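ABC-type transport system, molybdenum-specific extracellular solute-binding protein (Clostridium difficile, PDB 4KD5) probably binds molybdate or tungstate outside the cell and delivers the oxyanion to an ABC transporter. Local coordinates at residues A[102-106]-A[107-111]; A[74-78]-A[79-83]. One frame throughout, in Å; residues are numbered along the deposited sequence.

Contact 1 (A[102-106]-A[107-111]). With SBT (2-butanol), chain I; FMT (formic acid), chain E.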
loop_
_atom_site.group_PDB
_atom_site.type_symbol
_atom_site.label_atom_id
_atom_site.label_comp_id
_atom_site.label_asym_id
_atom_site.label_seq_id
_atom_site.Cartn_x
_atom_site.Cartn_y
_atom_site.Cartn_z
HETATM N N MSE A 102 -6.482 23.337 -42.160
HETATM C CA MSE A 102 -7.417 22.330 -42.657
HETATM C C MSE A 102 -8.229 22.829 -43.847
HETATM O O MSE A 102 -8.624 22.040 -44.703
HETATM C CB MSE A 102 -8.365 21.870 -41.544
HETATM C CG MSE A 102 -7.715 21.038 -40.450
HETATM SE SE MSE A 102 -7.237 19.231 -40.998
HETATM C CE MSE A 102 -9.033 18.563 -41.296
ATOM N N LYS A 103 -8.485 24.133 -43.892
ATOM C CA LYS A 103 -9.208 24.733 -45.010
ATOM C C LYS A 103 -8.451 24.532 -46.321
ATOM O O LYS A 103 -9.056 24.425 -47.388
ATOM C CB LYS A 103 -9.452 26.229 -44.754
ATOM C CG LYS A 103 -10.927 26.622 -44.719
ATOM C CD LYS A 103 -11.168 27.994 -44.072
ATOM C CE LYS A 103 -10.724 29.158 -44.954
ATOM N NZ LYS A 103 -9.329 29.591 -44.667
ATOM N N ASP A 104 -7.127 24.460 -46.226
ATOM C CA ASP A 104 -6.265 24.317 -47.397
ATOM C C ASP A 104 -6.309 22.921 -48.029
ATOM O O ASP A 104 -5.718 22.696 -49.085
ATOM C CB ASP A 104 -4.824 24.686 -47.037
ATOM C CG ASP A 104 -4.681 26.139 -46.625
ATOM O OD1 ASP A 104 -3.572 26.691 -46.787
ATOM O OD2 ASP A 104 -5.672 26.728 -46.144
ATOM N N LEU A 105 -7.003 21.988 -47.382
ATOM C CA LEU A 105 -7.175 20.645 -47.937
ATOM C C LEU A 105 -8.025 20.684 -49.207
ATOM O O LEU A 105 -7.817 19.904 -50.133
ATOM C CB LEU A 105 -7.828 19.705 -46.920
ATOM C CG LEU A 105 -7.084 19.306 -45.651
ATOM C CD1 LEU A 105 -7.904 18.310 -44.847
ATOM C CD2 LEU A 105 -5.747 18.702 -46.001
ATOM N N THR A 106 -8.981 21.606 -49.241
ATOM C CA THR A 106 -9.938 21.699 -50.342
ATOM C C THR A 106 -9.389 22.501 -51.525
ATOM O O THR A 106 -9.870 22.375 -52.650
ATOM C CB THR A 106 -11.251 22.329 -49.870
ATOM O OG1 THR A 106 -11.445 22.045 -48.480
ATOM C CG2 THR A 106 -12.419 21.783 -50.661
ATOM N N THR A 107 -8.380 23.325 -51.257
ATOM C CA THR A 107 -7.786 24.193 -52.274
ATOM C C THR A 107 -6.844 23.429 -53.199
ATOM O O THR A 107 -6.564 22.254 -52.980
ATOM C CB THR A 107 -7.016 25.365 -51.630
ATOM O OG1 THR A 107 -5.710 24.927 -51.238
ATOM C CG2 THR A 107 -7.758 25.881 -50.413
ATOM N N ASP A 108 -6.349 24.115 -54.226
ATOM C CA ASP A 108 -5.404 23.528 -55.170
ATOM C C ASP A 108 -3.980 23.542 -54.623
ATOM O O ASP A 108 -3.065 23.011 -55.251
ATOM C CB ASP A 108 -5.444 24.276 -56.504
ATOM C CG ASP A 108 -6.104 23.472 -57.609
ATOM O OD1 ASP A 108 -5.384 22.762 -58.346
ATOM O OD2 ASP A 108 -7.342 23.557 -57.752
ATOM N N LYS A 109 -3.797 24.150 -53.456
ATOM C CA LYS A 109 -2.478 24.236 -52.837
ATOM C C LYS A 109 -1.940 22.862 -52.449
ATOM O O LYS A 109 -0.736 22.611 -52.539
ATOM C CB LYS A 109 -2.514 25.168 -51.624
ATOM C CG LYS A 109 -2.934 26.583 -51.982
ATOM C CD LYS A 109 -2.702 27.566 -50.845
ATOM C CE LYS A 109 -2.539 28.987 -51.392
ATOM N NZ LYS A 109 -3.105 30.042 -50.499
ATOM N N VAL A 110 -2.834 21.976 -52.023
ATOM C CA VAL A 110 -2.445 20.600 -51.739
ATOM C C VAL A 110 -2.974 19.649 -52.814
ATOM O O VAL A 110 -4.116 19.760 -53.261
ATOM C CB VAL A 110 -2.846 20.150 -50.301
ATOM C CG1 VAL A 110 -2.656 21.296 -49.318
ATOM C CG2 VAL A 110 -4.272 19.629 -50.249
ATOM N N LYS A 111 -2.115 18.736 -53.251
ATOM C CA LYS A 111 -2.469 17.794 -54.299
ATOM C C LYS A 111 -2.467 16.377 -53.747
ATOM O O LYS A 111 -3.237 15.530 -54.183
ATOM C CB LYS A 111 -1.498 17.924 -55.476
ATOM C CG LYS A 111 -1.518 19.297 -56.142
ATOM C CD LYS A 111 -0.441 19.440 -57.211
ATOM C CE LYS A 111 -0.615 20.726 -58.014
ATOM N NZ LYS A 111 -0.665 21.941 -57.157
HETATM C C1 SBT I . -10.080 26.305 -55.140
HETATM C C2 SBT I . -8.852 27.088 -55.583
HETATM C C3 SBT I . -8.086 27.638 -54.389
HETATM C C4 SBT I . -8.967 28.542 -53.555
HETATM O OH SBT I . -7.993 26.231 -56.338
HETATM C C FMT E . -9.704 25.543 -40.176
HETATM O O1 FMT E . -9.828 24.453 -39.619
HETATM O O2 FMT E . -8.770 25.834 -40.921
#

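Contact 2 (A[74-78]-A[79-83])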
loop_
_atom_site.group_PDB
_atom_site.type_symbol
_atom_site.label_atom_id
_atom_site.label_comp_id
_atom_site.label_asym_id
_atom_site.label_seq_id
_atom_site.Cartn_x
_atom_site.Cartn_y
_atom_site.Cartn_z
ATOM N N LYS A 74 -12.351 -10.465 -15.305
ATOM C CA LYS A 74 -11.946 -10.133 -13.935
ATOM C C LYS A 74 -10.445 -10.284 -13.657
ATOM O O LYS A 74 -10.040 -10.714 -12.577
ATOM C CB LYS A 74 -12.784 -10.925 -12.920
ATOM C CG LYS A 74 -14.251 -10.499 -12.868
ATOM C CD LYS A 74 -14.962 -11.102 -11.663
ATOM C CE LYS A 74 -16.176 -10.278 -11.268
ATOM N NZ LYS A 74 -15.807 -8.854 -11.027
ATOM N N LEU A 75 -9.629 -9.900 -14.632
ATOM C CA LEU A 75 -8.181 -9.984 -14.504
ATOM C C LEU A 75 -7.588 -8.632 -14.108
ATOM O O LEU A 75 -6.365 -8.475 -14.044
ATOM C CB LEU A 75 -7.557 -10.484 -15.808
ATOM C CG LEU A 75 -7.953 -11.895 -16.246
ATOM C CD1 LEU A 75 -7.394 -12.223 -17.618
ATOM C CD2 LEU A 75 -7.475 -12.921 -15.242
ATOM N N LEU A 76 -8.458 -7.665 -13.826
ATOM C CA LEU A 76 -8.023 -6.320 -13.459
ATOM C C LEU A 76 -8.505 -5.935 -12.067
ATOM O O LEU A 76 -9.538 -6.428 -11.601
ATOM C CB LEU A 76 -8.541 -5.288 -14.465
ATOM C CG LEU A 76 -8.093 -5.394 -15.920
ATOM C CD1 LEU A 76 -8.616 -4.226 -16.739
ATOM C CD2 LEU A 76 -6.587 -5.446 -16.006
ATOM N N VAL A 77 -7.746 -5.066 -11.405
ATOM C CA VAL A 77 -8.238 -4.366 -10.226
ATOM C C VAL A 77 -9.086 -3.213 -10.769
ATOM O O VAL A 77 -8.551 -2.167 -11.145
ATOM C CB VAL A 77 -7.079 -3.831 -9.360
ATOM C CG1 VAL A 77 -7.606 -3.245 -8.062
ATOM C CG2 VAL A 77 -6.089 -4.944 -9.053
ATOM N N SER A 78 -10.401 -3.426 -10.823
ATOM C CA SER A 78 -11.335 -2.547 -11.534
ATOM C C SER A 78 -11.246 -1.055 -11.201
ATOM O O SER A 78 -11.275 -0.211 -12.098
ATOM C CB SER A 78 -12.775 -3.031 -11.341
ATOM O OG SER A 78 -12.970 -4.312 -11.896
ATOM N N ASP A 79 -11.148 -0.733 -9.916
ATOM C CA ASP A 79 -11.127 0.661 -9.483
ATOM C C ASP A 79 -9.840 1.400 -9.857
ATOM O O ASP A 79 -9.735 2.608 -9.653
ATOM C CB ASP A 79 -11.395 0.771 -7.979
ATOM C CG ASP A 79 -10.865 -0.416 -7.202
ATOM O OD1 ASP A 79 -10.196 -0.201 -6.165
ATOM O OD2 ASP A 79 -11.125 -1.565 -7.617
ATOM N N THR A 80 -8.868 0.679 -10.413
ATOM C CA THR A 80 -7.634 1.301 -10.889
ATOM C C THR A 80 -7.700 1.613 -12.377
ATOM O O THR A 80 -6.745 2.141 -12.941
ATOM C CB THR A 80 -6.392 0.432 -10.615
ATOM O OG1 THR A 80 -6.435 -0.743 -11.432
ATOM C CG2 THR A 80 -6.335 0.038 -9.154
HETATM N N MSE A 81 -8.815 1.270 -13.017
HETATM C CA MSE A 81 -8.969 1.549 -14.442
HETATM C C MSE A 81 -9.120 3.049 -14.678
HETATM O O MSE A 81 -10.078 3.672 -14.205
HETATM C CB MSE A 81 -10.163 0.795 -15.033
HETATM C CG MSE A 81 -9.991 -0.717 -15.009
HETATM SE SE MSE A 81 -11.611 -1.714 -15.426
HETATM C CE MSE A 81 -11.651 -1.429 -17.345
ATOM N N LYS A 82 -8.167 3.623 -15.407
ATOM C CA LYS A 82 -8.161 5.055 -15.697
ATOM C C LYS A 82 -7.609 5.342 -17.083
ATOM O O LYS A 82 -6.903 4.515 -17.664
ATOM C CB LYS A 82 -7.320 5.811 -14.661
ATOM C CG LYS A 82 -8.102 6.347 -13.481
ATOM C CD LYS A 82 -7.752 5.614 -12.198
ATOM C CE LYS A 82 -8.826 5.845 -11.144
ATOM N NZ LYS A 82 -8.470 5.230 -9.835
ATOM N N ASP A 83 -7.922 6.525 -17.597
ATOM C CA ASP A 83 -7.317 6.996 -18.828
ATOM C C ASP A 83 -6.050 7.764 -18.487
ATOM O O ASP A 83 -6.111 8.824 -17.865
ATOM C CB ASP A 83 -8.301 7.877 -19.601
ATOM C CG ASP A 83 -9.477 7.095 -20.139
ATOM O OD1 ASP A 83 -9.316 5.882 -20.363
ATOM O OD2 ASP A 83 -10.559 7.692 -20.326
#

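Contact 1 (A[102-106]-A[107-111])
T107 lays its side chain over the end of the turn formed by 102-106, the methyl T107 CG2 resting 3.6 Å from K103 O and also close to D104 CA, while its hydroxyl reaches the next carbonyl along. OG1 sits between the backbone N and the carbonyl carbon (chi1 82°), and from there it serves two neighbours. T107 OG1 donates to D104 O at 3.1 Å, approaching 33° out of the carbonyl plane, and it accepts from K109 N at 3.0 Å, which makes an ST turn. The T107 backbone N adds a weak bond to D104 O, so a single carbonyl is approached by both the amide and the hydroxyl of one residue.

V110 comes back against the same turn with its two methyls: V110 CG1 lies 3.4 Å from D104 O and V110 CG2 3.6 Å from L105 O. Beyond it, K143 donates to both L105 O and V110 O, and L105 and V110 both pack on V164 of strand 164-168, which ties the loop between strands 82-94 and 113-116 to the sheet. D104 turns its carboxylate elsewhere, OD1 accepting from S100 N; the aliphatic CD of K109 passes 4.2 Å from D104 OD1, but NZ makes no ion pair with it.

At the outer edge a 2-butanol molecule touches T107 CB with its C3, and 2-butanol OH makes weak bonds to D108, lying 3.1 Å from D108 OD2. The general lesson is that a threonine can close a loop by using one hydroxyl both ways: donating backward and accepting forward, OG1 bridges D104 O and K109 N, so that one hydroxyl satisfies a backbone acceptor and a backbone donor.

Contact 2 (A[74-78]-A[79-83])
M81, a selenomethionine, folds back over two overlapping type I beta turns, 77-80 and 78-81, that lead into strand 82-94, after the Schellman motif at K74 has ended helix 65-72. M81 CB lies 3.3 Å from S78 O and M81 CG 3.2 Å from it; M81 SE then passes near S78 CA and reaches L76 CD1 at 4.1 Å. With the chain bent at chi3 (75°), CE runs alongside the L76 CD1 methyl rather than closing on it, and the two side chains cross at about a right angle. Helix 65-72 and S197 of strand 193-198 border both of these residues, while K148 of the second subunit packs on M81.

Underneath, the backbone closes twice, T80 N donating to V77 O and M81 N to S78 O. T80 OG1 joins in on V77 O, lying in the carbonyl plane, and accepts from V198 N as well. The methyl T80 CG2 meets V77 CG1 at 3.7 Å.

S78 OG lies between D71 OD1 and D149 OD1 of the second subunit, hydrogen-bonded to each, so the turn also belongs to a subunit interface. Farther on, K82 curls back along the chain until K82 NZ donates to D79 O at 2.9 Å, in the plane of that carbonyl.

Overall arrangement
Contacts 1 and 2 illustrate one principle in two places: a threonine hydroxyl bonded to the carbonyl three residues earlier, T107 to D104 and T80 to V77. They lie on opposite sides of the chain's centre, with centres 44 Å apart and nearest atoms about 24 Å apart; contact 2 runs into the start of strand 82-94 and contact 1 lies in the loop after it. Contact 1 lies away from the predicted molybdate site, though it meets a 2-butanol at its surface. Contact 2 is closer, the side chain of L76 being about 12 Å from that of S43, a predicted molybdate ligand, and it alone of the two touches another subunit.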